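Local coordinates for protein heat-inducible transcription repressor HrcA (Thermotoga maritima, PDB 1STZ) that probably represses class I heat-shock genes, the grpE-dnaK-dnaJ and groELS operons, by binding DNA and keeping them from being induced, at residues K82-Y87 with T312-N317; Q260-S265 with R277-K282; A234-L239 with N252-V257. One frame throughout, in Å; residues are numbered along the deposited sequence.

Contact 1 (K82-Y87 with T312-N317); sequences KGLRFY and TKYDRN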
loop_
_atom_site.group_PDB
_atom_site.type_symbol
_atom_site.label_atom_id
_atom_site.label_comp_id
_atom_site.label_asym_id
_atom_site.label_seq_id
_atom_site.Cartn_x
_atom_site.Cartn_y
_atom_site.Cartn_z
ATOM N N LYS A 82 -21.664 16.360 -24.408
ATOM C CA LYS A 82 -22.690 15.355 -24.648
ATOM C C LYS A 82 -22.061 13.988 -24.948
ATOM O O LYS A 82 -22.503 12.965 -24.448
ATOM C CB LYS A 82 -23.614 15.799 -25.779
ATOM C CG LYS A 82 -24.849 14.950 -25.908
ATOM C CD LYS A 82 -25.605 15.316 -27.148
ATOM C CE LYS A 82 -26.940 14.612 -27.229
ATOM N NZ LYS A 82 -27.592 14.934 -28.530
ATOM N N GLY A 83 -21.010 13.984 -25.754
ATOM C CA GLY A 83 -20.293 12.757 -26.049
ATOM C C GLY A 83 -19.580 12.173 -24.859
ATOM O O GLY A 83 -19.519 10.961 -24.706
ATOM N N LEU A 84 -19.031 13.025 -24.010
ATOM C CA LEU A 84 -18.427 12.548 -22.769
ATOM C C LEU A 84 -19.468 11.914 -21.848
ATOM O O LEU A 84 -19.194 10.898 -21.244
ATOM C CB LEU A 84 -17.678 13.663 -22.047
ATOM C CG LEU A 84 -16.480 14.185 -22.821
ATOM C CD1 LEU A 84 -15.952 15.466 -22.143
ATOM C CD2 LEU A 84 -15.396 13.136 -22.919
ATOM N N ARG A 85 -20.649 12.520 -21.752
ATOM C CA ARG A 85 -21.750 11.989 -20.947
ATOM C C ARG A 85 -22.195 10.652 -21.501
ATOM O O ARG A 85 -22.412 9.727 -20.749
ATOM C CB ARG A 85 -22.916 12.974 -20.906
ATOM C CG ARG A 85 -24.265 12.465 -20.360
ATOM C CD ARG A 85 -24.272 11.865 -18.965
ATOM N NE ARG A 85 -23.891 12.822 -17.934
ATOM C CZ ARG A 85 -23.845 12.554 -16.641
ATOM N NH1 ARG A 85 -24.176 11.358 -16.164
ATOM N NH2 ARG A 85 -23.491 13.503 -15.802
ATOM N N PHE A 86 -22.306 10.546 -22.822
ATOM C CA PHE A 86 -22.702 9.282 -23.445
ATOM C C PHE A 86 -21.704 8.199 -23.062
ATOM O O PHE A 86 -22.096 7.120 -22.675
ATOM C CB PHE A 86 -22.769 9.420 -24.970
ATOM C CG PHE A 86 -22.981 8.109 -25.683
ATOM C CD1 PHE A 86 -24.258 7.636 -25.912
ATOM C CD2 PHE A 86 -21.894 7.341 -26.092
ATOM C CE1 PHE A 86 -24.457 6.415 -26.564
ATOM C CE2 PHE A 86 -22.081 6.137 -26.751
ATOM C CZ PHE A 86 -23.362 5.672 -26.984
ATOM N N TYR A 87 -20.410 8.515 -23.146
ATOM C CA TYR A 87 -19.351 7.554 -22.821
ATOM C C TYR A 87 -19.477 7.084 -21.379
ATOM O O TYR A 87 -19.507 5.891 -21.125
ATOM C CB TYR A 87 -17.973 8.165 -23.055
ATOM C CG TYR A 87 -16.816 7.324 -22.576
ATOM C CD1 TYR A 87 -16.320 6.277 -23.347
ATOM C CD2 TYR A 87 -16.200 7.587 -21.353
ATOM C CE1 TYR A 87 -15.241 5.495 -22.899
ATOM C CE2 TYR A 87 -15.125 6.825 -20.902
ATOM C CZ TYR A 87 -14.646 5.783 -21.677
ATOM O OH TYR A 87 -13.577 5.026 -21.220
ATOM N N THR A 312 -10.630 12.546 -18.908
ATOM C CA THR A 312 -10.154 11.701 -17.818
ATOM C C THR A 312 -10.733 10.303 -17.925
ATOM O O THR A 312 -11.699 10.066 -18.662
ATOM C CB THR A 312 -10.525 12.362 -16.459
ATOM O OG1 THR A 312 -9.976 11.622 -15.361
ATOM C CG2 THR A 312 -12.041 12.342 -16.205
ATOM N N LYS A 313 -10.162 9.377 -17.184
ATOM C CA LYS A 313 -10.631 7.997 -17.185
ATOM C C LYS A 313 -11.832 7.835 -16.260
ATOM O O LYS A 313 -11.657 7.542 -15.077
ATOM C CB LYS A 313 -9.485 7.083 -16.751
ATOM C CG LYS A 313 -8.297 7.091 -17.731
ATOM C CD LYS A 313 -7.182 6.177 -17.258
ATOM C CE LYS A 313 -6.273 5.722 -18.410
ATOM N NZ LYS A 313 -5.208 4.786 -17.925
ATOM N N TYR A 314 -13.043 8.032 -16.801
ATOM C CA TYR A 314 -14.263 8.086 -16.008
ATOM C C TYR A 314 -14.550 6.804 -15.212
ATOM O O TYR A 314 -14.985 6.884 -14.072
ATOM C CB TYR A 314 -15.479 8.457 -16.879
ATOM C CG TYR A 314 -15.493 9.932 -17.275
ATOM C CD1 TYR A 314 -14.885 10.371 -18.454
ATOM C CD2 TYR A 314 -16.102 10.880 -16.459
ATOM C CE1 TYR A 314 -14.890 11.733 -18.810
ATOM C CE2 TYR A 314 -16.117 12.222 -16.796
ATOM C CZ TYR A 314 -15.504 12.644 -17.963
ATOM O OH TYR A 314 -15.526 13.979 -18.243
ATOM N N ASP A 315 -14.299 5.646 -15.803
ATOM C CA ASP A 315 -14.597 4.359 -15.162
ATOM C C ASP A 315 -13.677 4.188 -13.959
ATOM O O ASP A 315 -14.111 3.801 -12.894
ATOM C CB ASP A 315 -14.387 3.211 -16.156
ATOM C CG ASP A 315 -15.150 1.939 -15.794
ATOM O OD1 ASP A 315 -15.467 1.685 -14.616
ATOM O OD2 ASP A 315 -15.451 1.090 -16.662
ATOM N N ARG A 316 -12.406 4.494 -14.134
ATOM C CA ARG A 316 -11.453 4.423 -13.023
ATOM C C ARG A 316 -11.890 5.381 -11.911
ATOM O O ARG A 316 -11.952 4.985 -10.751
ATOM C CB ARG A 316 -10.027 4.712 -13.507
ATOM C CG ARG A 316 -8.953 4.766 -12.425
ATOM C CD ARG A 316 -7.741 5.632 -12.777
ATOM N NE ARG A 316 -8.104 7.019 -13.091
ATOM C CZ ARG A 316 -7.297 7.927 -13.649
ATOM N NH1 ARG A 316 -6.056 7.624 -13.977
ATOM N NH2 ARG A 316 -7.747 9.151 -13.904
ATOM N N ASN A 317 -12.245 6.607 -12.275
ATOM C CA ASN A 317 -12.581 7.629 -11.283
ATOM C C ASN A 317 -13.838 7.277 -10.485
ATOM O O ASN A 317 -13.897 7.515 -9.275
ATOM C CB ASN A 317 -12.761 9.011 -11.925
ATOM C CG ASN A 317 -11.488 9.554 -12.528
ATOM O OD1 ASN A 317 -10.413 8.983 -12.384
ATOM N ND2 ASN A 317 -11.611 10.662 -13.232
HETATM O O HOH W 1 -12.736 5.423 -18.644
#

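Contact 2 (Q260-S265 with R277-K282); sequences QKFLES and REIGRK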
loop_
_atom_site.group_PDB
_atom_site.type_symbol
_atom_site.label_atom_id
_atom_site.label_comp_id
_atom_site.label_asym_id
_atom_site.label_seq_id
_atom_site.Cartn_x
_atom_site.Cartn_y
_atom_site.Cartn_z
ATOM N N GLN A 260 -19.538 27.747 -0.889
ATOM C CA GLN A 260 -20.182 26.544 -0.351
ATOM C C GLN A 260 -21.576 26.277 -0.920
ATOM O O GLN A 260 -21.923 25.137 -1.174
ATOM C CB GLN A 260 -20.255 26.529 1.177
ATOM C CG GLN A 260 -20.338 25.090 1.682
ATOM C CD GLN A 260 -20.735 24.955 3.123
ATOM O OE1 GLN A 260 -21.526 25.750 3.651
ATOM N NE2 GLN A 260 -20.195 23.934 3.781
ATOM N N LYS A 261 -22.347 27.326 -1.117
ATOM C CA LYS A 261 -23.654 27.240 -1.756
ATOM C C LYS A 261 -23.545 26.600 -3.146
ATOM O O LYS A 261 -24.335 25.744 -3.494
ATOM C CB LYS A 261 -24.266 28.637 -1.862
ATOM C CG LYS A 261 -25.764 28.708 -1.609
ATOM C CD LYS A 261 -26.106 28.969 -0.136
ATOM C CE LYS A 261 -27.141 30.098 0.031
ATOM N NZ LYS A 261 -26.635 31.456 -0.368
ATOM N N PHE A 262 -22.558 27.024 -3.932
ATOM C CA PHE A 262 -22.261 26.391 -5.205
ATOM C C PHE A 262 -21.837 24.924 -5.046
ATOM O O PHE A 262 -22.352 24.058 -5.744
ATOM C CB PHE A 262 -21.203 27.187 -5.967
ATOM C CG PHE A 262 -20.712 26.500 -7.189
ATOM C CD1 PHE A 262 -21.555 26.330 -8.287
ATOM C CD2 PHE A 262 -19.424 26.010 -7.249
ATOM C CE1 PHE A 262 -21.099 25.681 -9.432
ATOM C CE2 PHE A 262 -18.972 25.352 -8.370
ATOM C CZ PHE A 262 -19.808 25.194 -9.467
ATOM N N LEU A 263 -20.921 24.622 -4.135
ATOM C CA LEU A 263 -20.522 23.225 -3.926
ATOM C C LEU A 263 -21.708 22.351 -3.560
ATOM O O LEU A 263 -21.812 21.206 -4.019
ATOM C CB LEU A 263 -19.455 23.083 -2.835
ATOM C CG LEU A 263 -18.014 23.436 -3.175
ATOM C CD1 LEU A 263 -17.130 23.099 -1.959
ATOM C CD2 LEU A 263 -17.527 22.693 -4.416
ATOM N N GLU A 264 -22.596 22.880 -2.722
ATOM C CA GLU A 264 -23.763 22.129 -2.275
ATOM C C GLU A 264 -24.721 21.840 -3.435
ATOM O O GLU A 264 -25.365 20.790 -3.446
ATOM C CB GLU A 264 -24.504 22.866 -1.136
ATOM C CG GLU A 264 -23.812 22.699 0.219
ATOM C CD GLU A 264 -24.462 23.465 1.373
ATOM O OE1 GLU A 264 -25.475 24.167 1.162
ATOM O OE2 GLU A 264 -23.943 23.359 2.516
ATOM N N SER A 265 -24.811 22.766 -4.394
ATOM C CA SER A 265 -25.680 22.614 -5.564
ATOM C C SER A 265 -25.192 21.520 -6.519
ATOM O O SER A 265 -25.970 21.010 -7.306
ATOM C CB SER A 265 -25.796 23.942 -6.335
ATOM O OG SER A 265 -24.648 24.184 -7.152
ATOM N N ARG A 277 -20.345 21.682 -19.000
ATOM C CA ARG A 277 -21.497 22.554 -18.824
ATOM C C ARG A 277 -22.468 22.119 -17.710
ATOM O O ARG A 277 -23.226 22.939 -17.192
ATOM C CB ARG A 277 -22.257 22.736 -20.141
ATOM C CG ARG A 277 -22.364 21.506 -21.036
ATOM C CD ARG A 277 -23.307 20.427 -20.526
ATOM N NE ARG A 277 -23.520 19.341 -21.493
ATOM C CZ ARG A 277 -24.350 19.378 -22.524
ATOM N NH1 ARG A 277 -25.085 20.475 -22.788
ATOM N NH2 ARG A 277 -24.452 18.302 -23.307
ATOM N N GLU A 278 -22.450 20.839 -17.354
ATOM C CA GLU A 278 -23.320 20.322 -16.291
ATOM C C GLU A 278 -22.980 20.941 -14.918
ATOM O O GLU A 278 -23.834 21.003 -14.042
ATOM C CB GLU A 278 -23.277 18.797 -16.236
ATOM C CG GLU A 278 -23.829 18.075 -17.483
ATOM C CD GLU A 278 -23.481 16.579 -17.521
ATOM O OE1 GLU A 278 -23.860 15.877 -18.484
ATOM O OE2 GLU A 278 -22.824 16.082 -16.573
ATOM N N ILE A 279 -21.758 21.447 -14.765
ATOM C CA ILE A 279 -21.294 22.030 -13.505
ATOM C C ILE A 279 -22.062 23.316 -13.144
ATOM O O ILE A 279 -22.416 23.533 -11.997
ATOM C CB ILE A 279 -19.759 22.270 -13.555
ATOM C CG1 ILE A 279 -19.045 20.926 -13.652
ATOM C CG2 ILE A 279 -19.262 23.032 -12.307
ATOM C CD1 ILE A 279 -17.534 21.029 -13.677
ATOM N N GLY A 280 -22.330 24.138 -14.141
ATOM C CA GLY A 280 -23.166 25.306 -13.972
ATOM C C GLY A 280 -22.439 26.623 -13.990
ATOM O O GLY A 280 -23.088 27.654 -13.852
ATOM N N ARG A 281 -21.116 26.615 -14.154
ATOM C CA ARG A 281 -20.359 27.877 -14.261
ATOM C C ARG A 281 -19.353 27.744 -15.376
ATOM O O ARG A 281 -18.539 26.799 -15.370
ATOM C CB ARG A 281 -19.663 28.192 -12.943
ATOM C CG ARG A 281 -20.656 28.542 -11.839
ATOM C CD ARG A 281 -20.093 29.317 -10.658
ATOM N NE ARG A 281 -21.195 29.769 -9.807
ATOM C CZ ARG A 281 -21.124 30.004 -8.502
ATOM N NH1 ARG A 281 -19.989 29.869 -7.856
ATOM N NH2 ARG A 281 -22.207 30.404 -7.831
ATOM N N LYS A 282 -19.428 28.658 -16.341
ATOM C CA LYS A 282 -18.572 28.618 -17.533
ATOM C C LYS A 282 -17.069 28.555 -17.193
ATOM O O LYS A 282 -16.309 27.923 -17.888
ATOM C CB LYS A 282 -18.823 29.838 -18.438
ATOM C CG LYS A 282 -20.062 29.726 -19.298
ATOM C CD LYS A 282 -19.958 28.589 -20.316
ATOM C CE LYS A 282 -20.883 28.772 -21.521
ATOM N NZ LYS A 282 -22.282 28.307 -21.259
#

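Contact 3 (A234-L239 with N252-V257); sequences AGLENL and NLLEEV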
loop_
_atom_site.group_PDB
_atom_site.type_symbol
_atom_site.label_atom_id
_atom_site.label_comp_id
_atom_site.label_asym_id
_atom_site.label_seq_id
_atom_site.Cartn_x
_atom_site.Cartn_y
_atom_site.Cartn_z
ATOM N N ALA A 234 -6.641 17.888 -1.255
ATOM C CA ALA A 234 -5.441 17.136 -1.639
ATOM C C ALA A 234 -5.363 17.019 -3.160
ATOM O O ALA A 234 -6.384 17.050 -3.826
ATOM C CB ALA A 234 -5.484 15.750 -1.011
ATOM N N GLY A 235 -4.166 16.847 -3.701
ATOM C CA GLY A 235 -3.976 16.662 -5.130
ATOM C C GLY A 235 -3.939 17.914 -6.017
ATOM O O GLY A 235 -4.094 17.822 -7.244
ATOM N N LEU A 236 -3.732 19.088 -5.440
ATOM C CA LEU A 236 -3.605 20.302 -6.273
ATOM C C LEU A 236 -2.533 20.139 -7.359
ATOM O O LEU A 236 -2.704 20.580 -8.504
ATOM C CB LEU A 236 -3.318 21.524 -5.418
ATOM C CG LEU A 236 -3.025 22.819 -6.187
ATOM C CD1 LEU A 236 -4.153 23.153 -7.164
ATOM C CD2 LEU A 236 -2.777 23.946 -5.168
ATOM N N GLU A 237 -1.462 19.460 -6.985
ATOM C CA GLU A 237 -0.355 19.124 -7.862
ATOM C C GLU A 237 -0.763 18.345 -9.109
ATOM O O GLU A 237 -0.178 18.554 -10.177
ATOM C CB GLU A 237 0.676 18.319 -7.059
ATOM C CG GLU A 237 1.877 17.847 -7.835
ATOM C CD GLU A 237 3.002 17.392 -6.926
ATOM O OE1 GLU A 237 2.706 16.812 -5.844
ATOM O OE2 GLU A 237 4.182 17.616 -7.298
ATOM N N ASN A 238 -1.762 17.465 -8.980
ATOM C CA ASN A 238 -2.263 16.696 -10.125
ATOM C C ASN A 238 -2.850 17.593 -11.208
ATOM O O ASN A 238 -2.673 17.342 -12.382
ATOM C CB ASN A 238 -3.321 15.683 -9.690
ATOM C CG ASN A 238 -2.801 14.693 -8.654
ATOM O OD1 ASN A 238 -1.686 14.217 -8.758
ATOM N ND2 ASN A 238 -3.618 14.389 -7.648
ATOM N N LEU A 239 -3.563 18.637 -10.817
ATOM C CA LEU A 239 -4.147 19.555 -11.793
ATOM C C LEU A 239 -3.091 20.279 -12.621
ATOM O O LEU A 239 -3.305 20.539 -13.811
ATOM C CB LEU A 239 -5.047 20.571 -11.113
ATOM C CG LEU A 239 -6.219 19.944 -10.389
ATOM C CD1 LEU A 239 -7.143 21.043 -9.885
ATOM C CD2 LEU A 239 -6.954 18.921 -11.280
ATOM N N ASN A 252 -9.484 29.506 -11.527
ATOM C CA ASN A 252 -10.956 29.550 -11.478
ATOM C C ASN A 252 -11.500 28.522 -10.507
ATOM O O ASN A 252 -12.412 28.806 -9.760
ATOM C CB ASN A 252 -11.591 29.343 -12.854
ATOM C CG ASN A 252 -11.395 30.536 -13.774
ATOM O OD1 ASN A 252 -11.169 31.648 -13.318
ATOM N ND2 ASN A 252 -11.486 30.297 -15.083
ATOM N N LEU A 253 -10.927 27.333 -10.504
ATOM C CA LEU A 253 -11.394 26.279 -9.627
ATOM C C LEU A 253 -11.174 26.666 -8.166
ATOM O O LEU A 253 -12.086 26.550 -7.344
ATOM C CB LEU A 253 -10.662 24.989 -9.923
ATOM C CG LEU A 253 -11.293 23.613 -9.673
ATOM C CD1 LEU A 253 -10.420 22.810 -8.815
ATOM C CD2 LEU A 253 -12.707 23.638 -9.141
ATOM N N LEU A 254 -9.963 27.132 -7.859
ATOM C CA LEU A 254 -9.590 27.440 -6.486
ATOM C C LEU A 254 -10.480 28.556 -5.951
ATOM O O LEU A 254 -10.855 28.535 -4.807
ATOM C CB LEU A 254 -8.123 27.843 -6.397
ATOM C CG LEU A 254 -7.176 26.676 -6.682
ATOM C CD1 LEU A 254 -5.726 27.166 -6.838
ATOM C CD2 LEU A 254 -7.289 25.605 -5.600
ATOM N N GLU A 255 -10.851 29.493 -6.810
ATOM C CA GLU A 255 -11.816 30.515 -6.446
ATOM C C GLU A 255 -13.252 29.977 -6.196
ATOM O O GLU A 255 -13.861 30.311 -5.190
ATOM C CB GLU A 255 -11.814 31.631 -7.497
ATOM C CG GLU A 255 -11.886 33.036 -6.916
ATOM C CD GLU A 255 -10.515 33.663 -6.600
ATOM O OE1 GLU A 255 -9.937 34.334 -7.511
ATOM O OE2 GLU A 255 -10.028 33.522 -5.434
ATOM N N GLU A 256 -13.776 29.133 -7.081
ATOM C CA GLU A 256 -15.198 28.758 -7.044
ATOM C C GLU A 256 -15.521 27.752 -5.949
ATOM O O GLU A 256 -16.615 27.709 -5.412
ATOM C CB GLU A 256 -15.632 28.193 -8.390
ATOM C CG GLU A 256 -15.580 29.220 -9.521
ATOM C CD GLU A 256 -16.394 30.468 -9.229
ATOM O OE1 GLU A 256 -17.591 30.334 -8.923
ATOM O OE2 GLU A 256 -15.840 31.589 -9.300
ATOM N N VAL A 257 -14.531 26.938 -5.657
ATOM C CA VAL A 257 -14.554 25.941 -4.623
ATOM C C VAL A 257 -14.768 26.507 -3.195
ATOM O O VAL A 257 -15.167 25.763 -2.297
ATOM C CB VAL A 257 -13.216 25.153 -4.773
ATOM C CG1 VAL A 257 -12.465 24.996 -3.512
ATOM C CG2 VAL A 257 -13.460 23.850 -5.550
#

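Contact 1 (K82-Y87 with T312-N317)
Y314 meets L84 and Y87 at the foot of helix 314-334, and tracing its side chain outward illustrates how one aromatic residue can join two parts of a fold. With CG anti to its own carbonyl carbon (chi1 -74°), the ring is sent toward helix 81-94. CB comes first, 4.4 Å from CE2 of Y87. One bond beyond CG, CD1 lies 4.2 Å from CD2 of Y87, arriving near the plane of that ring, at its edge. CE1 then approaches CD2 of L84 at 4.4 Å, and finally OH stands 4.2 Å from CD1 of the same leucine, whose side chain crosses the tyrosine at about a right angle. The polar end of the phenol is satisfied: its OH is hydrogen-bonded to the backbone O of K310. Over one face of the ring sits CG2 of T312, 3.8 Å above its plane and close to its centre. That threonine is steadied in turn: its OG1 accepts a bond from ND2 of N317, while NE and NH2 of R316 grip OD1 of the asparagine side-on. Y87 reaches helix 314-334 by a second route: its OH lies 2.7 Å from the O of a water, and that water accepts from N of D315. I275 of strand 272-275 touches both L84 and Y314, and helix 17-33 packs against Y87. The arrangement is a small hydrophobic interface between domains, consistent with the winged-helix DNA-binding unit of HrcA, whose helix 81-94 follows the two-stranded wing, resting on the GAF-like domain.

Contact 2 (Q260-S265 with R277-K282)
F262 lies flat against R281, and this stack is the main interaction between helix 260-266 and the loop after strand 272-275. The planes of ring and guanidinium differ by only 13°, with centres 4.3 Å apart, and the two side chains run past each other in opposite directions. The guanidinium is therefore displaced toward the root of the phenylalanine: NH1 is 3.5 Å from CB of F262, and CD1 of the ring lies over the centre of the guanidinium face. An extended arginine chain from CG to NE makes this possible by carrying the methylenes across the outer part of the ring.

Those methylenes supply the second kind of interaction, a CH-pi contact in which CD of R281 sits 4.2 Å from the F262 centroid, over the same face as the guanidinium. I279 meets the ring at its edge instead: CG2 lies in the ring plane, 3.6 Å from CZ of F262, and the backbone O of I279 is 3.6 Å from CE1.

The third kind is polar. NH1 of R281 forms salt bridges with E256 and D259, which probably restrain the rotation of the guanidinium and offset its positive charge. A leucine in place of R281 would probably leave both carboxylates without their cationic mate and strip the F262 face of its flat cover. On the helix, OG of S265 donates to O of F262 at 2.7 Å.

As for the backbone, G280, between the two contacting loop residues, has phi 107°, a shape that calls for glycine. The whole is a guanidinium-aromatic stack, here fastening a helix to the loop that joins an outer strand of the five-stranded antiparallel sheet of the GAF-like domain to its neighbour, strand 287-296.

Contact 3 (A234-L239 with N252-V257)
L239 and L253 meet through opposite choices of first torsion: CG of L239 is anti to the carbonyl carbon (chi1 -61°), whereas CG of L253 is anti to the backbone N (chi1 -152°). Each rotation brings a CD1 methyl between helices 236-241 and 247-256, where the two come within 3.9 Å while their side chains cross at about a right angle. The chi2 of L253, -125°, is away from a staggered value, which may reflect some strain. Beside this pair, one turn back on helix 236-241 but at the next residue of helix 247-256, L236 and L254 approach less closely, CD1 to CD2 at 4.3 Å; in both, the first bond of the side chain does not aim at the other helix, and the later torsions bring a methyl closer. The five-stranded sheet adjoins: Y134 touches L239, L253 and L254, and F307 touches L253. E237 of the third subunit packs on L236 and L254, so this second pair also belongs to an intersubunit surface. Every touching atom is a methyl, which implies cohesion by dispersion and exclusion of water; the polar side chains N238 and E256 bond elsewhere, to O of G133 and to R281.

The touching residues are mostly buried in all three contacts. Contact 1 joins distant parts of the chain and probably spans the DNA-binding and GAF-like units, mixing aromatic packing with a bridging water. Contacts 2 and 3 are local, nested within the loop that contact 1 closes: contact 3 pairs two successive helices, and contact 2 holds the next helix to a loop, both beside the five-stranded sheet. Contact 3 is purely aliphatic and reaches the third subunit, whereas contact 2 brings in the charged, partly exposed R281, which E256 of 252-257 ties to contact 3. Contacts 1 and 2 meet through a salt bridge, R85 NH2 to E278 OE2 at 2.8 Å; contacts 1 and 3 do not touch.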